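Long-range contacts in putative phosphomannomutase (Thermus thermophilus, PDB 1TUO), which probably interconverts phosphorylated sugars as a magnesium-dependent member of the phosphohexose mutase family, shifting a phosphate between two positions of the sugar: residues Gly178-Asp183 with Pro242-Ala247; Pro208-Pro213 with Lys227-Thr232; Ala234-Glu239 with Gly256-Gly261. One frame throughout, in Å; residues are numbered along the deposited sequence.

Contact 1 (Gly178-Asp183 with Pro242-Ala247); sequences GVLYHD and PSFAVA
L180 to D183 lie beside F244 to A247 as neighbouring parallel strands of the mixed sheet in alpha/beta/alpha domain II of the phosphohexose mutase fold; the two axes approach to 4.6 Å and their directions differ by 24°. Backbone bonds alternate between the strands. Y181 N gives an almost straight bond (177°) to F244 O at 2.9 Å, and Y181 O takes one from V246 N at 2.8 Å, so both polar backbone atoms of Y181 face the second strand. D183 N continues the pattern on V246 O. Where the strands begin, the bond is weak, F244 N reaching V179 O at 3.4 Å. C-alpha hydrogens fill in between: those of A245 and A247 point at Y181 O and D183 O.

Apolar contacts differ on the two faces of the sheet. On one, L180 CD1 stands over a face of the F244 ring, a CH-pi contact 3.9 Å from the centroid. With chi1 at 67°, F244 CG sits between its own backbone N and carbonyl carbon, and the ring swings under the leucine methyl, which also leans on V246 CG2. V359 and L356 of helix 348-362 cover this side. Replacing F244 by an alanine takes away the ring face under L180 CD1 and would probably open a gap toward V359. On the other face, Y181 CB meets A245 CB at 3.5 Å beneath helix 230-236, and the tyrosine hydroxyl bonds to E239 OE2.

Polar side chains gather toward the C-terminal ends of the strands. H182 NE2 bonds to T248 OG1, while the edge of its ring, at CD2, lies 3.6 Å from V246 O.

Contact 2 (Pro208-Pro213 with Lys227-Thr232); sequences PIREEP and KNLGVT
R210 reaches across to the peptide carbonyl of N228 with its guanidinium edge-on. R210 NH2 gives the main bond, 2.9 Å to N228 O, with an angle of 157° at the hydrogen; the acceptor lies close to the guanidinium plane, and the donor lies in the carbonyl plane. R210 NH1 adds a weak bond to N228 O at 3.4 Å, so both terminal nitrogens straddle one acceptor. The arginine chain bends once, at chi3 (-69°), which turns the planar group toward the start of helix 230-236.

L229, the N-cap residue, meets the arginine at about a right angle, its CD2 standing at the guanidinium edge 3.8 Å from R210 NH2. V231 CG2 approaches obliquely at 4.5 Å from R210 NH1. Water 1 also joins the two segments: V231 N gives it a hydrogen bond at 3.1 Å, and R210 NH1 a weak one. One residue earlier, I209 crosses T232 obliquely, laying CG2 against T232 OG1 at 3.7 Å.

The polar ends have further partners. NH2 of R210 also makes a salt bridge to D183 OD1, which T232 OG1 joins by a hydrogen bond; a buried carboxylate thus draws the arginine and the threonine together and probably helps fix the guanidinium's rotation. The side-chain amide of N228 is held by E223 O and N221 N, which probably steadies the residue whose carbonyl R210 grips.

The arrangement is that of a beta-alpha-beta crossover between parallel strands of a mixed sheet, helix 230-236 leading from strand 206-209 to strand 244-248.

Contact 3 (Ala234-Glu239 with Gly256-Gly261); sequences AVLGPE and GVVLPG
G261 N donates to L236 O at 2.9 Å, the hydrogen bond that fastens the chain just past strand 255-259 to the C-terminal part of the helix that begins at G230. It comes from above the carbonyl plane, 41° out of it, while E239 N reaches L236 O at 3.1 Å from the opposite face. P260 adds a CA-H...O contact to L236 O, and P260 CB rests 3.3 Å from E239 O. Beside these backbone contacts the L236 side chain lies against V258: L236 CB meets V258 CG1 at 3.9 Å, and L236 CG lies 3.8 Å from V258 O. V258 holds CG1 opposite its backbone N (chi1 178°), which sends that methyl to the leucine.

The carbonyl of L236 is placed by a type I beta turn, L236 to E239, which leads the chain out of the helix; the strand it meets is the second arm of the beta hairpin formed by strands 244-248 and 255-259. G261 has a positive phi of 94°, a conformation in which a beta carbon would collide with the P260 carbonyl oxygen.

Farther out, V258 pairs through its backbone with A245 of the adjoining strand, and L236 packs on Y181 and A245, so helix and hairpin share one apolar layer.

In the fold
All three contacts belong to domain II and meet at one five-stranded sheet. Contact 1 is buried and lies within that sheet, held by backbone bonds and apolar faces. Contacts 2 and 3 both use helix 230-236, tying its opposite ends to strands 206-209 and 255-259. Contact 2 is mostly buried yet polar, and D183 is shared between it and contact 1; contact 3, partly exposed, relies on turn carbonyls and a proline. Y181 and E239 link contacts 1 and 3, while T232 CG2 touches V258 CG2, joining contact 2 to contact 3. Along the chain, contact 2 is nested inside the loop closed by contact 1.

Contact 1 (Gly178-Asp183 with Pro242-Ala247)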
loop_
_atom_site.group_PDB
_atom_site.type_symbol
_atom_site.label_atom_id
_atom_site.label_comp_id
_atom_site.label_asym_id
_atom_site.label_seq_id
_atom_site.Cartn_x
_atom_site.Cartn_y
_atom_site.Cartn_z
ATOM N N GLY A 178 6.244 -17.625 17.606
ATOM C CA GLY A 178 7.532 -17.170 17.116
ATOM C C GLY A 178 7.856 -15.740 17.494
ATOM O O GLY A 178 7.348 -15.202 18.483
ATOM N N VAL A 179 8.719 -15.127 16.698
ATOM C CA VAL A 179 9.120 -13.746 16.901
ATOM C C VAL A 179 8.813 -13.005 15.609
ATOM O O VAL A 179 8.991 -13.550 14.520
ATOM C CB VAL A 179 10.632 -13.628 17.187
ATOM C CG1 VAL A 179 11.419 -14.332 16.105
ATOM C CG2 VAL A 179 11.039 -12.168 17.249
ATOM N N LEU A 180 8.329 -11.776 15.730
ATOM C CA LEU A 180 8.031 -10.987 14.547
ATOM C C LEU A 180 9.094 -9.909 14.376
ATOM O O LEU A 180 9.327 -9.103 15.276
ATOM C CB LEU A 180 6.650 -10.333 14.659
ATOM C CG LEU A 180 6.237 -9.444 13.475
ATOM C CD1 LEU A 180 6.131 -10.277 12.208
ATOM C CD2 LEU A 180 4.909 -8.768 13.773
ATOM N N TYR A 181 9.761 -9.921 13.229
ATOM C CA TYR A 181 10.760 -8.911 12.939
ATOM C C TYR A 181 10.024 -7.852 12.136
ATOM O O TYR A 181 9.243 -8.185 11.237
ATOM C CB TYR A 181 11.909 -9.489 12.106
ATOM C CG TYR A 181 12.808 -10.432 12.874
ATOM C CD1 TYR A 181 12.452 -11.764 13.071
ATOM C CD2 TYR A 181 14.010 -9.983 13.418
ATOM C CE1 TYR A 181 13.276 -12.631 13.793
ATOM C CE2 TYR A 181 14.842 -10.838 14.144
ATOM C CZ TYR A 181 14.468 -12.161 14.326
ATOM O OH TYR A 181 15.292 -13.013 15.035
ATOM N N HIS A 182 10.243 -6.588 12.485
ATOM C CA HIS A 182 9.600 -5.493 11.774
ATOM C C HIS A 182 10.635 -4.509 11.265
ATOM O O HIS A 182 11.205 -3.733 12.035
ATOM C CB HIS A 182 8.617 -4.738 12.670
ATOM C CG HIS A 182 7.949 -3.585 11.981
ATOM N ND1 HIS A 182 7.305 -2.577 12.665
ATOM C CD2 HIS A 182 7.827 -3.285 10.665
ATOM C CE1 HIS A 182 6.815 -1.704 11.800
ATOM N NE2 HIS A 182 7.117 -2.112 10.580
ATOM N N ASP A 183 10.860 -4.562 9.958
ATOM C CA ASP A 183 11.782 -3.676 9.268
ATOM C C ASP A 183 10.915 -2.490 8.847
ATOM O O ASP A 183 10.030 -2.637 8.001
ATOM C CB ASP A 183 12.338 -4.409 8.047
ATOM C CG ASP A 183 13.262 -3.559 7.206
ATOM O OD1 ASP A 183 13.757 -4.103 6.195
ATOM O OD2 ASP A 183 13.499 -2.373 7.536
ATOM N N PRO A 242 7.931 -20.516 13.320
ATOM C CA PRO A 242 7.112 -19.678 12.441
ATOM C C PRO A 242 7.507 -18.201 12.434
ATOM O O PRO A 242 6.714 -17.349 12.041
ATOM C CB PRO A 242 5.716 -19.886 12.998
ATOM C CG PRO A 242 5.988 -19.907 14.473
ATOM C CD PRO A 242 7.223 -20.786 14.586
ATOM N N SER A 243 8.718 -17.896 12.876
ATOM C CA SER A 243 9.175 -16.510 12.901
ATOM C C SER A 243 9.320 -15.964 11.488
ATOM O O SER A 243 9.639 -16.702 10.556
ATOM C CB SER A 243 10.515 -16.405 13.628
ATOM O OG SER A 243 10.374 -16.765 14.991
ATOM N N PHE A 244 9.074 -14.667 11.332
ATOM C CA PHE A 244 9.201 -14.043 10.030
ATOM C C PHE A 244 9.305 -12.537 10.166
ATOM O O PHE A 244 9.108 -11.977 11.244
ATOM C CB PHE A 244 8.022 -14.421 9.119
ATOM C CG PHE A 244 6.693 -13.867 9.556
ATOM C CD1 PHE A 244 6.149 -12.746 8.929
ATOM C CD2 PHE A 244 5.962 -14.486 10.564
ATOM C CE1 PHE A 244 4.897 -12.255 9.295
ATOM C CE2 PHE A 244 4.711 -14.002 10.939
ATOM C CZ PHE A 244 4.174 -12.886 10.304
ATOM N N ALA A 245 9.631 -11.881 9.065
ATOM C CA ALA A 245 9.762 -10.439 9.093
ATOM C C ALA A 245 8.767 -9.766 8.174
ATOM O O ALA A 245 8.450 -10.290 7.112
ATOM C CB ALA A 245 11.174 -10.040 8.684
ATOM N N VAL A 246 8.259 -8.618 8.612
ATOM C CA VAL A 246 7.378 -7.819 7.772
ATOM C C VAL A 246 8.154 -6.532 7.568
ATOM O O VAL A 246 8.752 -6.008 8.509
ATOM C CB VAL A 246 6.019 -7.486 8.435
ATOM C CG1 VAL A 246 5.139 -8.720 8.442
ATOM C CG2 VAL A 246 6.222 -6.958 9.842
ATOM N N ALA A 247 8.182 -6.050 6.333
ATOM C CA ALA A 247 8.882 -4.810 6.021
ATOM C C ALA A 247 7.833 -3.855 5.495
ATOM O O ALA A 247 7.229 -4.107 4.454
ATOM C CB ALA A 247 9.948 -5.058 4.955
#

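Contact 2 (Pro208-Pro213 with Lys227-Thr232)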
loop_
_atom_site.group_PDB
_atom_site.type_symbol
_atom_site.label_atom_id
_atom_site.label_comp_id
_atom_site.label_asym_id
_atom_site.label_seq_id
_atom_site.Cartn_x
_atom_site.Cartn_y
_atom_site.Cartn_z
ATOM N N PRO A 208 12.667 -5.009 16.170
ATOM C CA PRO A 208 12.778 -3.951 15.165
ATOM C C PRO A 208 14.037 -3.988 14.315
ATOM O O PRO A 208 15.110 -4.397 14.765
ATOM C CB PRO A 208 12.709 -2.687 16.008
ATOM C CG PRO A 208 13.523 -3.085 17.199
ATOM C CD PRO A 208 12.983 -4.482 17.511
ATOM N N ILE A 209 13.874 -3.550 13.072
ATOM C CA ILE A 209 14.954 -3.451 12.102
ATOM C C ILE A 209 14.747 -2.094 11.433
ATOM O O ILE A 209 13.636 -1.781 10.993
ATOM C CB ILE A 209 14.878 -4.574 11.044
ATOM C CG1 ILE A 209 15.302 -5.906 11.669
ATOM C CG2 ILE A 209 15.770 -4.242 9.863
ATOM C CD1 ILE A 209 15.195 -7.095 10.729
ATOM N N ARG A 210 15.803 -1.288 11.380
ATOM C CA ARG A 210 15.733 0.042 10.775
ATOM C C ARG A 210 14.528 0.838 11.293
ATOM O O ARG A 210 13.794 1.469 10.525
ATOM C CB ARG A 210 15.699 -0.085 9.245
ATOM C CG ARG A 210 17.001 -0.653 8.680
ATOM C CD ARG A 210 17.116 -0.587 7.157
ATOM N NE ARG A 210 16.189 -1.482 6.467
ATOM C CZ ARG A 210 16.368 -1.922 5.226
ATOM N NH1 ARG A 210 17.441 -1.549 4.534
ATOM N NH2 ARG A 210 15.488 -2.745 4.675
ATOM N N GLU A 211 14.342 0.818 12.610
ATOM C CA GLU A 211 13.219 1.511 13.229
ATOM C C GLU A 211 13.379 3.019 13.324
ATOM O O GLU A 211 12.391 3.747 13.360
ATOM C CB GLU A 211 12.951 0.948 14.629
ATOM C CG GLU A 211 14.172 0.889 15.529
ATOM C CD GLU A 211 13.824 0.471 16.949
ATOM O OE1 GLU A 211 14.730 -0.007 17.666
ATOM O OE2 GLU A 211 12.648 0.631 17.348
ATOM N N GLU A 212 14.619 3.490 13.367
ATOM C CA GLU A 212 14.877 4.922 13.469
ATOM C C GLU A 212 14.436 5.669 12.212
ATOM O O GLU A 212 14.828 5.311 11.107
ATOM C CB GLU A 212 16.370 5.158 13.715
ATOM C CG GLU A 212 16.792 6.615 13.715
ATOM C CD GLU A 212 18.266 6.784 14.032
ATOM O OE1 GLU A 212 18.658 6.486 15.182
ATOM O OE2 GLU A 212 19.033 7.204 13.135
ATOM N N PRO A 213 13.600 6.712 12.369
ATOM C CA PRO A 213 13.137 7.483 11.207
ATOM C C PRO A 213 14.358 8.069 10.505
ATOM O O PRO A 213 15.281 8.558 11.165
ATOM C CB PRO A 213 12.256 8.561 11.835
ATOM C CG PRO A 213 11.725 7.879 13.076
ATOM C CD PRO A 213 12.958 7.190 13.606
ATOM N N LYS A 227 15.903 -6.030 -3.427
ATOM C CA LYS A 227 17.017 -5.088 -3.565
ATOM C C LYS A 227 17.167 -4.092 -2.420
ATOM O O LYS A 227 18.253 -3.556 -2.193
ATOM C CB LYS A 227 16.939 -4.329 -4.895
ATOM C CG LYS A 227 15.726 -3.437 -5.070
ATOM C CD LYS A 227 15.941 -2.445 -6.216
ATOM C CE LYS A 227 17.056 -1.452 -5.882
ATOM N NZ LYS A 227 17.332 -0.473 -6.978
ATOM N N ASN A 228 16.087 -3.855 -1.684
ATOM C CA ASN A 228 16.138 -2.919 -0.567
ATOM C C ASN A 228 16.058 -3.617 0.786
ATOM O O ASN A 228 16.052 -2.961 1.829
ATOM C CB ASN A 228 14.991 -1.910 -0.686
ATOM C CG ASN A 228 15.026 -1.149 -1.994
ATOM O OD1 ASN A 228 16.009 -0.473 -2.302
ATOM N ND2 ASN A 228 13.953 -1.254 -2.773
ATOM N N LEU A 229 16.027 -4.946 0.769
ATOM C CA LEU A 229 15.902 -5.726 1.993
ATOM C C LEU A 229 17.121 -6.564 2.387
ATOM O O LEU A 229 17.001 -7.489 3.190
ATOM C CB LEU A 229 14.679 -6.641 1.876
ATOM C CG LEU A 229 13.329 -5.927 1.789
ATOM C CD1 LEU A 229 12.233 -6.929 1.489
ATOM C CD2 LEU A 229 13.058 -5.194 3.094
ATOM N N GLY A 230 18.287 -6.233 1.841
ATOM C CA GLY A 230 19.493 -6.982 2.163
ATOM C C GLY A 230 19.699 -7.262 3.644
ATOM O O GLY A 230 19.916 -8.409 4.045
ATOM N N VAL A 231 19.633 -6.217 4.462
ATOM C CA VAL A 231 19.831 -6.367 5.902
ATOM C C VAL A 231 18.838 -7.331 6.543
ATOM O O VAL A 231 19.203 -8.121 7.412
ATOM C CB VAL A 231 19.735 -5.005 6.625
ATOM C CG1 VAL A 231 19.900 -5.197 8.120
ATOM C CG2 VAL A 231 20.811 -4.065 6.097
ATOM N N THR A 232 17.587 -7.268 6.104
ATOM C CA THR A 232 16.542 -8.131 6.643
ATOM C C THR A 232 16.674 -9.566 6.149
ATOM O O THR A 232 16.425 -10.510 6.897
ATOM C CB THR A 232 15.155 -7.570 6.283
ATOM O OG1 THR A 232 15.047 -6.245 6.818
ATOM C CG2 THR A 232 14.042 -8.436 6.864
HETATM O O HOH W 1 19.182 -3.544 2.976
#

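Contact 3 (Ala234-Glu239 with Gly256-Gly261)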
loop_
_atom_site.group_PDB
_atom_site.type_symbol
_atom_site.label_atom_id
_atom_site.label_comp_id
_atom_site.label_asym_id
_atom_site.label_seq_id
_atom_site.Cartn_x
_atom_site.Cartn_y
_atom_site.Cartn_z
ATOM N N ALA A 234 19.325 -10.942 5.581
ATOM C CA ALA A 234 20.452 -11.477 6.339
ATOM C C ALA A 234 20.032 -11.903 7.745
ATOM O O ALA A 234 20.355 -13.006 8.191
ATOM C CB ALA A 234 21.564 -10.439 6.417
ATOM N N VAL A 235 19.308 -11.031 8.439
ATOM C CA VAL A 235 18.849 -11.322 9.792
ATOM C C VAL A 235 17.985 -12.585 9.850
ATOM O O VAL A 235 18.105 -13.382 10.783
ATOM C CB VAL A 235 18.031 -10.135 10.373
ATOM C CG1 VAL A 235 17.520 -10.483 11.763
ATOM C CG2 VAL A 235 18.893 -8.882 10.427
ATOM N N LEU A 236 17.113 -12.768 8.859
ATOM C CA LEU A 236 16.234 -13.936 8.828
ATOM C C LEU A 236 16.905 -15.211 8.324
ATOM O O LEU A 236 16.340 -16.299 8.444
ATOM C CB LEU A 236 14.994 -13.642 7.976
ATOM C CG LEU A 236 13.810 -12.953 8.666
ATOM C CD1 LEU A 236 13.131 -13.944 9.600
ATOM C CD2 LEU A 236 14.274 -11.728 9.427
ATOM N N GLY A 237 18.103 -15.075 7.766
ATOM C CA GLY A 237 18.821 -16.229 7.254
ATOM C C GLY A 237 18.832 -17.434 8.182
ATOM O O GLY A 237 18.342 -18.500 7.805
ATOM N N PRO A 238 19.378 -17.298 9.402
ATOM C CA PRO A 238 19.457 -18.385 10.387
ATOM C C PRO A 238 18.218 -18.590 11.260
ATOM O O PRO A 238 18.238 -19.391 12.197
ATOM C CB PRO A 238 20.678 -18.000 11.210
ATOM C CG PRO A 238 20.544 -16.502 11.270
ATOM C CD PRO A 238 20.177 -16.138 9.843
ATOM N N GLU A 239 17.141 -17.871 10.962
ATOM C CA GLU A 239 15.917 -18.012 11.739
ATOM C C GLU A 239 15.171 -19.289 11.388
ATOM O O GLU A 239 15.506 -19.974 10.423
ATOM C CB GLU A 239 14.993 -16.812 11.511
ATOM C CG GLU A 239 15.172 -15.698 12.518
ATOM C CD GLU A 239 14.991 -16.185 13.942
ATOM O OE1 GLU A 239 14.060 -16.985 14.181
ATOM O OE2 GLU A 239 15.773 -15.763 14.818
ATOM N N GLY A 256 6.169 -6.049 2.645
ATOM C CA GLY A 256 6.907 -7.094 1.967
ATOM C C GLY A 256 7.236 -8.086 3.069
ATOM O O GLY A 256 7.325 -7.701 4.238
ATOM N N VAL A 257 7.414 -9.354 2.722
ATOM C CA VAL A 257 7.699 -10.367 3.731
ATOM C C VAL A 257 8.992 -11.145 3.479
ATOM O O VAL A 257 9.313 -11.479 2.338
ATOM C CB VAL A 257 6.528 -11.378 3.820
ATOM C CG1 VAL A 257 6.886 -12.533 4.741
ATOM C CG2 VAL A 257 5.272 -10.673 4.332
ATOM N N VAL A 258 9.727 -11.427 4.549
ATOM C CA VAL A 258 10.957 -12.213 4.445
ATOM C C VAL A 258 10.843 -13.381 5.414
ATOM O O VAL A 258 10.574 -13.198 6.606
ATOM C CB VAL A 258 12.212 -11.387 4.784
ATOM C CG1 VAL A 258 13.455 -12.279 4.710
ATOM C CG2 VAL A 258 12.348 -10.231 3.798
ATOM N N LEU A 259 11.045 -14.586 4.893
ATOM C CA LEU A 259 10.930 -15.791 5.701
ATOM C C LEU A 259 12.284 -16.354 6.101
ATOM O O LEU A 259 13.314 -15.980 5.539
ATOM C CB LEU A 259 10.142 -16.852 4.926
ATOM C CG LEU A 259 8.743 -16.462 4.433
ATOM C CD1 LEU A 259 8.148 -17.618 3.641
ATOM C CD2 LEU A 259 7.847 -16.108 5.614
ATOM N N PRO A 260 12.296 -17.253 7.098
ATOM C CA PRO A 260 13.535 -17.873 7.568
ATOM C C PRO A 260 14.313 -18.410 6.378
ATOM O O PRO A 260 13.729 -18.976 5.453
ATOM C CB PRO A 260 13.029 -18.977 8.484
ATOM C CG PRO A 260 11.833 -18.339 9.108
ATOM C CD PRO A 260 11.151 -17.683 7.921
ATOM N N GLY A 261 15.627 -18.226 6.403
ATOM C CA GLY A 261 16.451 -18.679 5.302
ATOM C C GLY A 261 16.650 -17.529 4.336
ATOM O O GLY A 261 17.312 -17.663 3.304
#